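ATP-dependent DNA helicase (Mycobacterium smegmatis, PDB 5V9X) is an ATP-dependent Lhr-family helicase that tracks 3'-to-5' along single-stranded DNA and unwinds RNA:DNA hybrids. Local coordinates at residues L572-V577 / F776-R781; G711-A716 / P839-L844; V717-R722 / T767-G772; I727-T732 / I739-D744. All blocks are in the same frame, centred on the assembly; numbering follows the deposited sequence.

Contact 1: L572-V577 / F776-R781; sequences LDEEMV and FASRFR
One carboxylate oxygen, E574 OE2, is gripped by two nitrogens of R781. E574 OE2 lies 2.8 Å from R781 NE and also 2.8 Å from R781 NH2, so the guanidinium takes hold side-on with both N-H groups directed at a single atom. Because one atom serves both N-H groups, the bonds are bent, with N-H...O angles of 133° at NE and 131° at NH2, and the carboxylate and guanidinium planes stand 60° apart. R781 NE uses the syn lone pair of OE2. S778 OG adds a weak third bond to E574 OE2 at 3.3 Å, and its hydroxyl also rests 3.5 Å from E575 CG, where that side chain passes alongside. E574 reaches across because its CG is anti to the backbone N and the chain beyond it is extended, while R781 bends at chi3 to come from the opposite direction. The other ends of the pair are engaged as well: E574 OE1 forms a salt bridge with R805, and R781 NH1 bonds to the carbonyl of D551. Two arginines, R781 and R805, would probably favour the ionised form of E574, and bonds at both ends limit rotation. E575 instead sends its carboxylate to R619. The nearest atom of the contact is about 5 Å from the bound nucleic acid. The short helix 574-578 is N-capped by D573, whose OD1 accepts a nearly straight bond from E575 N at 3.0 Å. A side-chain N-cap followed by a first-turn glutamate paired with an arginine thus joins the winged-helix family region to helix 774-786 of the DEAD/H-associated region.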
loop_
_atom_site.group_PDB
_atom_site.type_symbol
_atom_site.label_atom_id
_atom_site.label_comp_id
_atom_site.label_asym_id
_atom_site.label_seq_id
_atom_site.Cartn_x
_atom_site.Cartn_y
_atom_site.Cartn_z
ATOM N N LEU A 572 -0.950 18.988 12.562
ATOM C CA LEU A 572 -0.974 17.947 13.580
ATOM C C LEU A 572 -1.833 16.789 13.092
ATOM O O LEU A 572 -2.780 16.979 12.324
ATOM C CB LEU A 572 -1.503 18.470 14.921
ATOM C CG LEU A 572 -0.489 19.170 15.828
ATOM C CD1 LEU A 572 -1.157 19.691 17.089
ATOM C CD2 LEU A 572 0.643 18.219 16.174
ATOM N N ASP A 573 -1.490 15.589 13.552
ATOM C CA ASP A 573 -2.192 14.385 13.132
ATOM C C ASP A 573 -3.580 14.325 13.760
ATOM O O ASP A 573 -3.789 14.759 14.895
ATOM C CB ASP A 573 -1.384 13.143 13.516
ATOM C CG ASP A 573 -1.811 11.900 12.754
ATOM O OD1 ASP A 573 -3.013 11.563 12.771
ATOM O OD2 ASP A 573 -0.938 11.256 12.131
ATOM N N GLU A 574 -4.534 13.774 13.001
ATOM C CA GLU A 574 -5.907 13.650 13.485
ATOM C C GLU A 574 -5.980 12.865 14.789
ATOM O O GLU A 574 -6.807 13.176 15.655
ATOM C CB GLU A 574 -6.775 12.991 12.408
ATOM C CG GLU A 574 -8.173 12.600 12.855
ATOM C CD GLU A 574 -9.046 12.152 11.697
ATOM O OE1 GLU A 574 -8.816 12.626 10.565
ATOM O OE2 GLU A 574 -9.957 11.324 11.914
ATOM N N GLU A 575 -5.120 11.856 14.956
ATOM C CA GLU A 575 -5.087 11.105 16.206
ATOM C C GLU A 575 -4.398 11.892 17.314
ATOM O O GLU A 575 -4.874 11.906 18.455
ATOM C CB GLU A 575 -4.390 9.761 15.992
ATOM C CG GLU A 575 -5.107 8.841 15.019
ATOM C CD GLU A 575 -4.387 7.520 14.828
ATOM O OE1 GLU A 575 -3.694 7.075 15.768
ATOM O OE2 GLU A 575 -4.514 6.929 13.734
ATOM N N MET A 576 -3.275 12.544 17.001
ATOM C CA MET A 576 -2.618 13.406 17.981
ATOM C C MET A 576 -3.557 14.505 18.462
ATOM O O MET A 576 -3.544 14.873 19.642
ATOM C CB MET A 576 -1.346 14.006 17.377
ATOM C CG MET A 576 -0.744 15.160 18.173
ATOM S SD MET A 576 -0.190 14.687 19.827
ATOM C CE MET A 576 0.171 16.294 20.530
ATOM N N VAL A 577 -4.391 15.031 17.561
ATOM C CA VAL A 577 -5.332 16.083 17.934
ATOM C C VAL A 577 -6.435 15.538 18.834
ATOM O O VAL A 577 -6.905 16.238 19.741
ATOM C CB VAL A 577 -5.903 16.747 16.667
ATOM C CG1 VAL A 577 -7.052 17.674 17.012
ATOM C CG2 VAL A 577 -4.815 17.519 15.943
ATOM N N PHE A 776 -9.085 4.326 17.404
ATOM C CA PHE A 776 -10.444 3.828 17.227
ATOM C C PHE A 776 -11.381 4.932 16.759
ATOM O O PHE A 776 -12.256 4.696 15.919
ATOM C CB PHE A 776 -10.954 3.216 18.528
ATOM C CG PHE A 776 -12.395 2.805 18.479
ATOM C CD1 PHE A 776 -12.758 1.570 17.971
ATOM C CD2 PHE A 776 -13.391 3.655 18.938
ATOM C CE1 PHE A 776 -14.084 1.193 17.922
ATOM C CE2 PHE A 776 -14.718 3.280 18.888
ATOM C CZ PHE A 776 -15.064 2.049 18.381
ATOM N N ALA A 777 -11.226 6.141 17.303
ATOM C CA ALA A 777 -12.062 7.256 16.871
ATOM C C ALA A 777 -11.893 7.525 15.382
ATOM O O ALA A 777 -12.877 7.755 14.669
ATOM C CB ALA A 777 -11.734 8.507 17.686
ATOM N N SER A 778 -10.653 7.484 14.890
ATOM C CA SER A 778 -10.408 7.722 13.470
ATOM C C SER A 778 -10.971 6.592 12.618
ATOM O O SER A 778 -11.653 6.837 11.615
ATOM C CB SER A 778 -8.910 7.891 13.214
ATOM O OG SER A 778 -8.418 9.074 13.816
ATOM N N ARG A 779 -10.695 5.344 12.999
ATOM C CA ARG A 779 -11.153 4.220 12.195
ATOM C C ARG A 779 -12.657 4.005 12.305
ATOM O O ARG A 779 -13.247 3.398 11.405
ATOM C CB ARG A 779 -10.392 2.952 12.586
ATOM C CG ARG A 779 -8.883 3.055 12.369
ATOM C CD ARG A 779 -8.548 3.415 10.926
ATOM N NE ARG A 779 -7.135 3.740 10.746
ATOM C CZ ARG A 779 -6.230 2.906 10.241
ATOM N NH1 ARG A 779 -6.589 1.687 9.858
ATOM N NH2 ARG A 779 -4.965 3.291 10.115
ATOM N N PHE A 780 -13.295 4.493 13.372
ATOM C CA PHE A 780 -14.755 4.487 13.406
ATOM C C PHE A 780 -15.325 5.487 12.409
ATOM O O PHE A 780 -16.369 5.234 11.797
ATOM C CB PHE A 780 -15.260 4.792 14.817
ATOM C CG PHE A 780 -16.763 4.803 14.935
ATOM C CD1 PHE A 780 -17.454 3.646 15.254
ATOM C CD2 PHE A 780 -17.483 5.973 14.732
ATOM C CE1 PHE A 780 -18.836 3.653 15.367
ATOM C CE2 PHE A 780 -18.865 5.986 14.838
ATOM C CZ PHE A 780 -19.542 4.825 15.158
ATOM N N ARG A 781 -14.661 6.633 12.241
ATOM C CA ARG A 781 -15.111 7.616 11.261
ATOM C C ARG A 781 -14.959 7.084 9.841
ATOM O O ARG A 781 -15.903 7.141 9.042
ATOM C CB ARG A 781 -14.332 8.922 11.429
ATOM C CG ARG A 781 -14.548 9.906 10.290
ATOM C CD ARG A 781 -13.597 11.086 10.371
ATOM N NE ARG A 781 -12.195 10.673 10.425
ATOM C CZ ARG A 781 -11.489 10.276 9.371
ATOM N NH1 ARG A 781 -12.052 10.223 8.171
ATOM N NH2 ARG A 781 -10.219 9.925 9.517
#

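Contact 2: G711-A716 / P839-L844; sequences GPLALA and PALIEL
L841 projects from helix 838-849 onto two consecutive residues of helix 707-725, P712 and L713, and its two methyl branches divide the work. L841 CD2 lies 3.8 Å from P712 CG, with P712 CB almost as near, so this methyl rests on the carbons of the pyrrolidine ring. The other branch, L841 CD1, meets L713 CB at 4.0 Å. Between them the backbone is touched as well, with L841 CD2 3.9 Å from L713 N. Two torsions produce this division: CG of L841 is anti to its own backbone N (chi1 -179°), which sends the side chain straight across, and chi2 (58°) sets the fork so that it straddles the P712-L713 step. The ring of P712 and the side chain of L841 run in opposite directions as they pass. The packed part is therefore small and entirely apolar, and no hydrogen bond crosses it. V709 and I762 also touch L841, while V766 and Y836 touch P712, so this part is buried.

The far side of helix 838-849 is different: P839 and E843 turn to solvent. The nearest CA atoms across the contact, those of L713 and L841, are 7.4 Å apart. Helix 707-725 is kinked here, since P712 N makes no bond to the preceding turn, and the bonds from A714 N and L715 N to G711 O are weak. A leucine lodged against a proline-kinked turn is helix-helix hydrophobic packing, here within the helical part of the DEAD/H-associated region.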
loop_
_atom_site.group_PDB
_atom_site.type_symbol
_atom_site.label_atom_id
_atom_site.label_comp_id
_atom_site.label_asym_id
_atom_site.label_seq_id
_atom_site.Cartn_x
_atom_site.Cartn_y
_atom_site.Cartn_z
ATOM N N GLY A 711 1.971 0.071 19.070
ATOM C CA GLY A 711 0.677 0.689 19.229
ATOM C C GLY A 711 -0.094 0.108 20.397
ATOM O O GLY A 711 -0.407 0.807 21.367
ATOM N N PRO A 712 -0.413 -1.190 20.334
ATOM C CA PRO A 712 -1.142 -1.807 21.452
ATOM C C PRO A 712 -0.334 -1.863 22.734
ATOM O O PRO A 712 -0.922 -1.833 23.823
ATOM C CB PRO A 712 -1.462 -3.212 20.928
ATOM C CG PRO A 712 -0.381 -3.489 19.939
ATOM C CD PRO A 712 -0.125 -2.166 19.268
ATOM N N LEU A 713 0.995 -1.953 22.644
ATOM C CA LEU A 713 1.809 -1.944 23.854
ATOM C C LEU A 713 1.707 -0.610 24.580
ATOM O O LEU A 713 1.720 -0.579 25.817
ATOM C CB LEU A 713 3.267 -2.264 23.517
ATOM C CG LEU A 713 4.229 -2.323 24.708
ATOM C CD1 LEU A 713 3.703 -3.265 25.778
ATOM C CD2 LEU A 713 5.618 -2.745 24.260
ATOM N N ALA A 714 1.590 0.495 23.838
ATOM C CA ALA A 714 1.391 1.791 24.475
ATOM C C ALA A 714 0.047 1.866 25.187
ATOM O O ALA A 714 -0.062 2.512 26.235
ATOM C CB ALA A 714 1.514 2.910 23.440
ATOM N N LEU A 715 -0.985 1.219 24.634
ATOM C CA LEU A 715 -2.269 1.143 25.326
ATOM C C LEU A 715 -2.120 0.479 26.687
ATOM O O LEU A 715 -2.678 0.954 27.682
ATOM C CB LEU A 715 -3.282 0.372 24.477
ATOM C CG LEU A 715 -3.721 0.966 23.140
ATOM C CD1 LEU A 715 -4.593 -0.027 22.392
ATOM C CD2 LEU A 715 -4.462 2.270 23.361
ATOM N N ALA A 716 -1.373 -0.625 26.746
ATOM C CA ALA A 716 -1.194 -1.337 28.006
ATOM C C ALA A 716 -0.395 -0.502 28.998
ATOM O O ALA A 716 -0.754 -0.411 30.178
ATOM C CB ALA A 716 -0.509 -2.679 27.752
ATOM N N PRO A 839 -0.916 -11.100 18.036
ATOM C CA PRO A 839 -0.077 -12.311 18.117
ATOM C C PRO A 839 1.414 -12.024 18.206
ATOM O O PRO A 839 2.129 -12.732 18.927
ATOM C CB PRO A 839 -0.439 -13.063 16.831
ATOM C CG PRO A 839 -1.848 -12.709 16.603
ATOM C CD PRO A 839 -1.977 -11.265 17.023
ATOM N N ALA A 840 1.906 -11.003 17.501
ATOM C CA ALA A 840 3.315 -10.649 17.626
ATOM C C ALA A 840 3.615 -10.057 18.998
ATOM O O ALA A 840 4.652 -10.365 19.599
ATOM C CB ALA A 840 3.720 -9.674 16.523
ATOM N N LEU A 841 2.724 -9.205 19.510
ATOM C CA LEU A 841 2.921 -8.654 20.845
ATOM C C LEU A 841 2.883 -9.743 21.908
ATOM O O LEU A 841 3.602 -9.658 22.909
ATOM C CB LEU A 841 1.864 -7.589 21.137
ATOM C CG LEU A 841 1.953 -6.890 22.497
ATOM C CD1 LEU A 841 3.307 -6.220 22.672
ATOM C CD2 LEU A 841 0.833 -5.874 22.665
ATOM N N ILE A 842 2.067 -10.778 21.702
ATOM C CA ILE A 842 1.952 -11.843 22.693
ATOM C C ILE A 842 3.234 -12.665 22.749
ATOM O O ILE A 842 3.800 -12.884 23.825
ATOM C CB ILE A 842 0.724 -12.721 22.395
ATOM C CG1 ILE A 842 -0.558 -11.978 22.777
ATOM C CG2 ILE A 842 0.822 -14.045 23.130
ATOM C CD1 ILE A 842 -1.819 -12.619 22.248
ATOM N N GLU A 843 3.716 -13.132 21.592
ATOM C CA GLU A 843 4.940 -13.926 21.591
ATOM C C GLU A 843 6.132 -13.116 22.079
ATOM O O GLU A 843 7.037 -13.670 22.715
ATOM C CB GLU A 843 5.220 -14.495 20.199
ATOM C CG GLU A 843 6.351 -15.523 20.198
ATOM C CD GLU A 843 6.561 -16.187 18.851
ATOM O OE1 GLU A 843 5.919 -15.764 17.865
ATOM O OE2 GLU A 843 7.371 -17.137 18.781
ATOM N N LEU A 844 6.153 -11.809 21.800
ATOM C CA LEU A 844 7.203 -10.957 22.350
ATOM C C LEU A 844 7.191 -10.984 23.873
ATOM O O LEU A 844 8.250 -11.033 24.510
ATOM C CB LEU A 844 7.046 -9.526 21.834
ATOM C CG LEU A 844 7.991 -9.063 20.720
ATOM C CD1 LEU A 844 7.838 -9.915 19.468
ATOM C CD2 LEU A 844 7.761 -7.594 20.401
#

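Contact 3: V717-R722 / T767-G772; sequences VGRRLR and TAEVGG
E769 sits between R719 and R722 in a salt-bridge network that joins two helices, 707-725 and 759-769, both within the DEAD/H-associated region. The nearest CA atoms across the contact, those of R719 and E769, are 7.5 Å apart, which leaves the charged side chains to span the gap.

The ionic contacts split the carboxylate. E769 OE1 accepts from R722 NH2, with an N-H...O angle of 141°; the modelled separation is very short, and at this resolution the exact length carries little weight. The oxygen lies at the edge of the R722 guanidinium, near its plane, although the two flat groups are turned 57° against each other. E769 OE2 faces R719 NH1, but those two atoms are modelled too close, so the pairing is credible as a salt bridge while its detailed geometry is doubtful. The bond from R722, with R719 as a further positive charge nearby, would probably help to keep E769 ionised.

Carbon atoms also make van der Waals contact with the charged groups. The aliphatic start of R719 passes across E769, with R719 CB 3.9 Å from E769 CD. A768 CB approaches the edge of the R719 guanidinium, 3.5 Å from NH1.

Torsions explain how both arginines reach the same acid. R719 extends outward with its CG anti to the backbone N, whereas CG of R722 is placed between the backbone N and the carbonyl carbon (chi1 59°), which sends the chain back along its own helix. As a result one face of the R722 guanidinium lies over the R719 backbone, with R719 CA 3.4 Å above its plane and offset toward the rim.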
loop_
_atom_site.group_PDB
_atom_site.type_symbol
_atom_site.label_atom_id
_atom_site.label_comp_id
_atom_site.label_asym_id
_atom_site.label_seq_id
_atom_site.Cartn_x
_atom_site.Cartn_y
_atom_site.Cartn_z
ATOM N N VAL A 717 0.697 0.112 28.535
ATOM C CA VAL A 717 1.491 0.985 29.397
ATOM C C VAL A 717 0.648 2.151 29.895
ATOM O O VAL A 717 0.736 2.546 31.065
ATOM C CB VAL A 717 2.745 1.474 28.647
ATOM C CG1 VAL A 717 3.502 2.497 29.475
ATOM C CG2 VAL A 717 3.646 0.298 28.293
ATOM N N GLY A 718 -0.184 2.718 29.018
ATOM C CA GLY A 718 -1.032 3.826 29.426
ATOM C C GLY A 718 -1.983 3.446 30.542
ATOM O O GLY A 718 -2.127 4.174 31.527
ATOM N N ARG A 719 -2.645 2.293 30.402
ATOM C CA ARG A 719 -3.548 1.812 31.444
ATOM C C ARG A 719 -2.835 1.713 32.784
ATOM O O ARG A 719 -3.335 2.192 33.808
ATOM C CB ARG A 719 -4.130 0.454 31.048
ATOM C CG ARG A 719 -5.118 -0.114 32.055
ATOM C CD ARG A 719 -5.424 -1.573 31.769
ATOM N NE ARG A 719 -6.622 -2.025 32.469
ATOM C CZ ARG A 719 -7.801 -2.214 31.883
ATOM N NH1 ARG A 719 -7.938 -1.998 30.582
ATOM N NH2 ARG A 719 -8.840 -2.627 32.596
ATOM N N ARG A 720 -1.650 1.097 32.793
ATOM C CA ARG A 720 -0.886 0.971 34.028
ATOM C C ARG A 720 -0.430 2.327 34.547
ATOM O O ARG A 720 -0.457 2.575 35.758
ATOM C CB ARG A 720 0.325 0.074 33.800
ATOM C CG ARG A 720 0.220 -1.288 34.424
ATOM C CD ARG A 720 1.590 -1.906 34.464
ATOM N NE ARG A 720 1.538 -3.358 34.412
ATOM C CZ ARG A 720 2.527 -4.109 33.947
ATOM N NH1 ARG A 720 2.413 -5.429 33.932
ATOM N NH2 ARG A 720 3.629 -3.533 33.487
ATOM N N LEU A 721 0.005 3.208 33.645
ATOM C CA LEU A 721 0.556 4.495 34.056
ATOM C C LEU A 721 -0.461 5.298 34.860
ATOM O O LEU A 721 -0.136 5.856 35.914
ATOM C CB LEU A 721 1.019 5.272 32.825
ATOM C CG LEU A 721 2.363 5.995 32.904
ATOM C CD1 LEU A 721 3.416 5.116 33.558
ATOM C CD2 LEU A 721 2.805 6.399 31.509
ATOM N N ARG A 722 -1.704 5.358 34.384
ATOM C CA ARG A 722 -2.739 6.075 35.115
ATOM C C ARG A 722 -3.355 5.251 36.237
ATOM O O ARG A 722 -4.064 5.815 37.078
ATOM C CB ARG A 722 -3.829 6.548 34.152
ATOM C CG ARG A 722 -4.501 5.435 33.380
ATOM C CD ARG A 722 -5.514 5.989 32.398
ATOM N NE ARG A 722 -6.352 4.932 31.843
ATOM C CZ ARG A 722 -6.104 4.303 30.701
ATOM N NH1 ARG A 722 -5.040 4.625 29.977
ATOM N NH2 ARG A 722 -6.924 3.351 30.278
ATOM N N THR A 767 -7.993 -5.180 24.277
ATOM C CA THR A 767 -9.411 -5.153 23.929
ATOM C C THR A 767 -10.164 -4.116 24.754
ATOM O O THR A 767 -11.085 -3.463 24.248
ATOM C CB THR A 767 -10.024 -6.540 24.119
ATOM O OG1 THR A 767 -9.277 -7.497 23.361
ATOM C CG2 THR A 767 -11.469 -6.561 23.646
ATOM N N ALA A 768 -9.778 -3.938 26.018
ATOM C CA ALA A 768 -10.480 -2.999 26.886
ATOM C C ALA A 768 -10.085 -1.551 26.618
ATOM O O ALA A 768 -10.889 -0.642 26.851
ATOM C CB ALA A 768 -10.220 -3.346 28.352
ATOM N N GLU A 769 -8.870 -1.317 26.126
ATOM C CA GLU A 769 -8.368 0.043 25.969
ATOM C C GLU A 769 -8.607 0.619 24.583
ATOM O O GLU A 769 -8.684 1.845 24.440
ATOM C CB GLU A 769 -6.868 0.091 26.278
ATOM C CG GLU A 769 -6.538 -0.244 27.717
ATOM C CD GLU A 769 -7.267 0.654 28.692
ATOM O OE1 GLU A 769 -7.413 1.860 28.399
ATOM O OE2 GLU A 769 -7.705 0.153 29.749
ATOM N N VAL A 770 -8.733 -0.233 23.561
ATOM C CA VAL A 770 -8.811 0.264 22.190
ATOM C C VAL A 770 -10.036 1.148 21.996
ATOM O O VAL A 770 -10.009 2.082 21.186
ATOM C CB VAL A 770 -8.789 -0.914 21.193
ATOM C CG1 VAL A 770 -10.071 -1.732 21.276
ATOM C CG2 VAL A 770 -8.552 -0.412 19.775
ATOM N N GLY A 771 -11.111 0.898 22.749
ATOM C CA GLY A 771 -12.336 1.659 22.560
ATOM C C GLY A 771 -12.183 3.141 22.842
ATOM O O GLY A 771 -12.862 3.966 22.224
ATOM N N GLY A 772 -11.298 3.503 23.766
ATOM C CA GLY A 772 -11.051 4.888 24.099
ATOM C C GLY A 772 -9.861 5.522 23.415
ATOM O O GLY A 772 -9.591 6.704 23.647
#

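Contact 4: I727-T732 / I739-D744; sequences IDEKPT and IVRLPD
T732 and I739 form an antiparallel, hydrogen-bonded pair with their CA atoms 5.1 Å apart, and the segments 727-732 and 739-742 run 160° from each other end to end. The bond from I739 N to T732 O is short and straight, 2.7 Å with an N-H...O angle of 176°, whereas the return bond from T732 N to I739 O is weak and bent. The side chains of this pair lie on the same face, CB to CB 4.3 Å.

Before T732 the chain is not yet a strand, and side chains make the contact. P731 CB packs 3.8 Å from V740 CG2. I727 reaches L742 at about a right angle, its CD1 3.6 Å from L742 CD2. E729 crosses R741 with the planes of the two charged groups 70° apart: E729 OE1 sits over one guanidinium face, offset toward the rim. E729 OE2 and R741 NH1 are modelled too close for the length of their salt bridge to be trusted.

This is the start of a beta-hairpin at the edge of a mixed sheet: strand 737-742 continues to strand 697-702 through V740 and V699, while P731 and V740 meet A714 and L721 of helix 707-725.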
loop_
_atom_site.group_PDB
_atom_site.type_symbol
_atom_site.label_atom_id
_atom_site.label_comp_id
_atom_site.label_asym_id
_atom_site.label_seq_id
_atom_site.Cartn_x
_atom_site.Cartn_y
_atom_site.Cartn_z
ATOM N N ILE A 727 -0.841 8.730 36.186
ATOM C CA ILE A 727 -0.383 9.673 35.170
ATOM C C ILE A 727 -1.230 9.465 33.924
ATOM O O ILE A 727 -1.247 8.368 33.352
ATOM C CB ILE A 727 1.111 9.487 34.861
ATOM C CG1 ILE A 727 1.931 9.553 36.151
ATOM C CG2 ILE A 727 1.583 10.537 33.868
ATOM C CD1 ILE A 727 3.414 9.374 35.939
ATOM N N ASP A 728 -1.926 10.517 33.496
ATOM C CA ASP A 728 -2.867 10.411 32.389
ATOM C C ASP A 728 -2.245 10.697 31.028
ATOM O O ASP A 728 -2.927 10.529 30.011
ATOM C CB ASP A 728 -4.055 11.357 32.609
ATOM C CG ASP A 728 -4.927 10.936 33.778
ATOM O OD1 ASP A 728 -4.910 9.740 34.134
ATOM O OD2 ASP A 728 -5.635 11.800 34.338
ATOM N N GLU A 729 -0.984 11.118 30.974
ATOM C CA GLU A 729 -0.356 11.424 29.694
ATOM C C GLU A 729 -0.092 10.136 28.924
ATOM O O GLU A 729 0.625 9.250 29.404
ATOM C CB GLU A 729 0.940 12.201 29.906
ATOM C CG GLU A 729 1.585 12.656 28.608
ATOM C CD GLU A 729 2.782 13.554 28.834
ATOM O OE1 GLU A 729 3.050 13.912 30.001
ATOM O OE2 GLU A 729 3.455 13.904 27.841
ATOM N N LYS A 730 -0.664 10.034 27.732
ATOM C CA LYS A 730 -0.583 8.796 26.966
ATOM C C LYS A 730 0.758 8.713 26.243
ATOM O O LYS A 730 1.178 9.689 25.614
ATOM C CB LYS A 730 -1.736 8.710 25.968
ATOM C CG LYS A 730 -2.428 7.355 25.966
ATOM C CD LYS A 730 -3.888 7.464 25.554
ATOM C CE LYS A 730 -4.585 6.116 25.682
ATOM N NZ LYS A 730 -6.024 6.177 25.306
ATOM N N PRO A 731 1.449 7.577 26.308
ATOM C CA PRO A 731 2.795 7.499 25.731
ATOM C C PRO A 731 2.772 7.530 24.212
ATOM O O PRO A 731 1.853 7.020 23.565
ATOM C CB PRO A 731 3.322 6.156 26.249
ATOM C CG PRO A 731 2.091 5.341 26.478
ATOM C CD PRO A 731 1.034 6.309 26.932
ATOM N N THR A 732 3.810 8.140 23.645
ATOM C CA THR A 732 3.969 8.227 22.199
ATOM C C THR A 732 4.648 6.962 21.687
ATOM O O THR A 732 5.672 6.536 22.230
ATOM C CB THR A 732 4.787 9.462 21.815
ATOM O OG1 THR A 732 4.193 10.633 22.391
ATOM C CG2 THR A 732 4.834 9.621 20.303
ATOM N N ILE A 739 7.832 6.233 23.822
ATOM C CA ILE A 739 8.321 7.349 24.628
ATOM C C ILE A 739 7.341 7.598 25.766
ATOM O O ILE A 739 6.140 7.777 25.533
ATOM C CB ILE A 739 8.504 8.620 23.781
ATOM C CG1 ILE A 739 9.409 8.342 22.579
ATOM C CG2 ILE A 739 9.080 9.746 24.630
ATOM C CD1 ILE A 739 9.542 9.519 21.636
ATOM N N VAL A 740 7.858 7.621 26.993
ATOM C CA VAL A 740 7.079 7.925 28.188
ATOM C C VAL A 740 7.704 9.134 28.872
ATOM O O VAL A 740 8.932 9.273 28.904
ATOM C CB VAL A 740 7.020 6.716 29.148
ATOM C CG1 VAL A 740 6.253 7.064 30.415
ATOM C CG2 VAL A 740 6.387 5.519 28.458
ATOM N N ARG A 741 6.860 10.017 29.403
ATOM C CA ARG A 741 7.312 11.183 30.148
ATOM C C ARG A 741 6.609 11.219 31.496
ATOM O O ARG A 741 5.382 11.093 31.563
ATOM C CB ARG A 741 7.050 12.481 29.375
ATOM C CG ARG A 741 7.270 13.743 30.196
ATOM C CD ARG A 741 7.267 14.992 29.328
ATOM N NE ARG A 741 6.450 16.055 29.907
ATOM C CZ ARG A 741 5.267 16.428 29.431
ATOM N NH1 ARG A 741 4.768 15.832 28.358
ATOM N NH2 ARG A 741 4.587 17.402 30.019
ATOM N N LEU A 742 7.388 11.388 32.563
ATOM C CA LEU A 742 6.861 11.433 33.918
ATOM C C LEU A 742 7.485 12.620 34.642
ATOM O O LEU A 742 8.714 12.797 34.593
ATOM C CB LEU A 742 7.156 10.132 34.685
ATOM C CG LEU A 742 6.924 8.782 34.003
ATOM C CD1 LEU A 742 8.161 8.341 33.231
ATOM C CD2 LEU A 742 6.526 7.726 35.023
ATOM N N PRO A 743 6.689 13.454 35.311
ATOM C CA PRO A 743 7.276 14.517 36.134
ATOM C C PRO A 743 8.102 13.923 37.264
ATOM O O PRO A 743 7.811 12.835 37.768
ATOM C CB PRO A 743 6.054 15.278 36.662
ATOM C CG PRO A 743 4.920 14.310 36.551
ATOM C CD PRO A 743 5.217 13.472 35.346
ATOM N N ASP A 744 9.152 14.648 37.650
ATOM C CA ASP A 744 10.105 14.136 38.625
ATOM C C ASP A 744 9.408 13.776 39.932
ATOM O O ASP A 744 8.555 14.518 40.428
ATOM C CB ASP A 744 11.205 15.165 38.885
ATOM C CG ASP A 744 12.411 14.565 39.582
ATOM O OD1 ASP A 744 13.339 14.107 38.882
ATOM O OD2 ASP A 744 12.427 14.543 40.831
#

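In the fold
From the N terminus, 572-577 comes first and waits for 776-781. Helix 707-725 then supplies the first halves of contacts 2 and 3 in succession. Contact 4 closes soonest, where 727-732 leads into the hairpin of strands 732-734 and 737-742, nested inside the loop of contact 3, which 767-772 closes. Both lie within the longer loop that contact 1 completes at 776-781. Contact 2 closes last, at 839-844, so contacts 1 and 2 cross, while contacts 3 and 4 are nested in each. L715 touches E769 and V770, joining contacts 2 and 3; L721 packs on V740, joining 3 and 4; F776 meets V770 and G771, joining 1 and 3. Together they tie the edge hairpin, helices 707-725, 759-769, 774-786 and 838-849, and the winged-helix region.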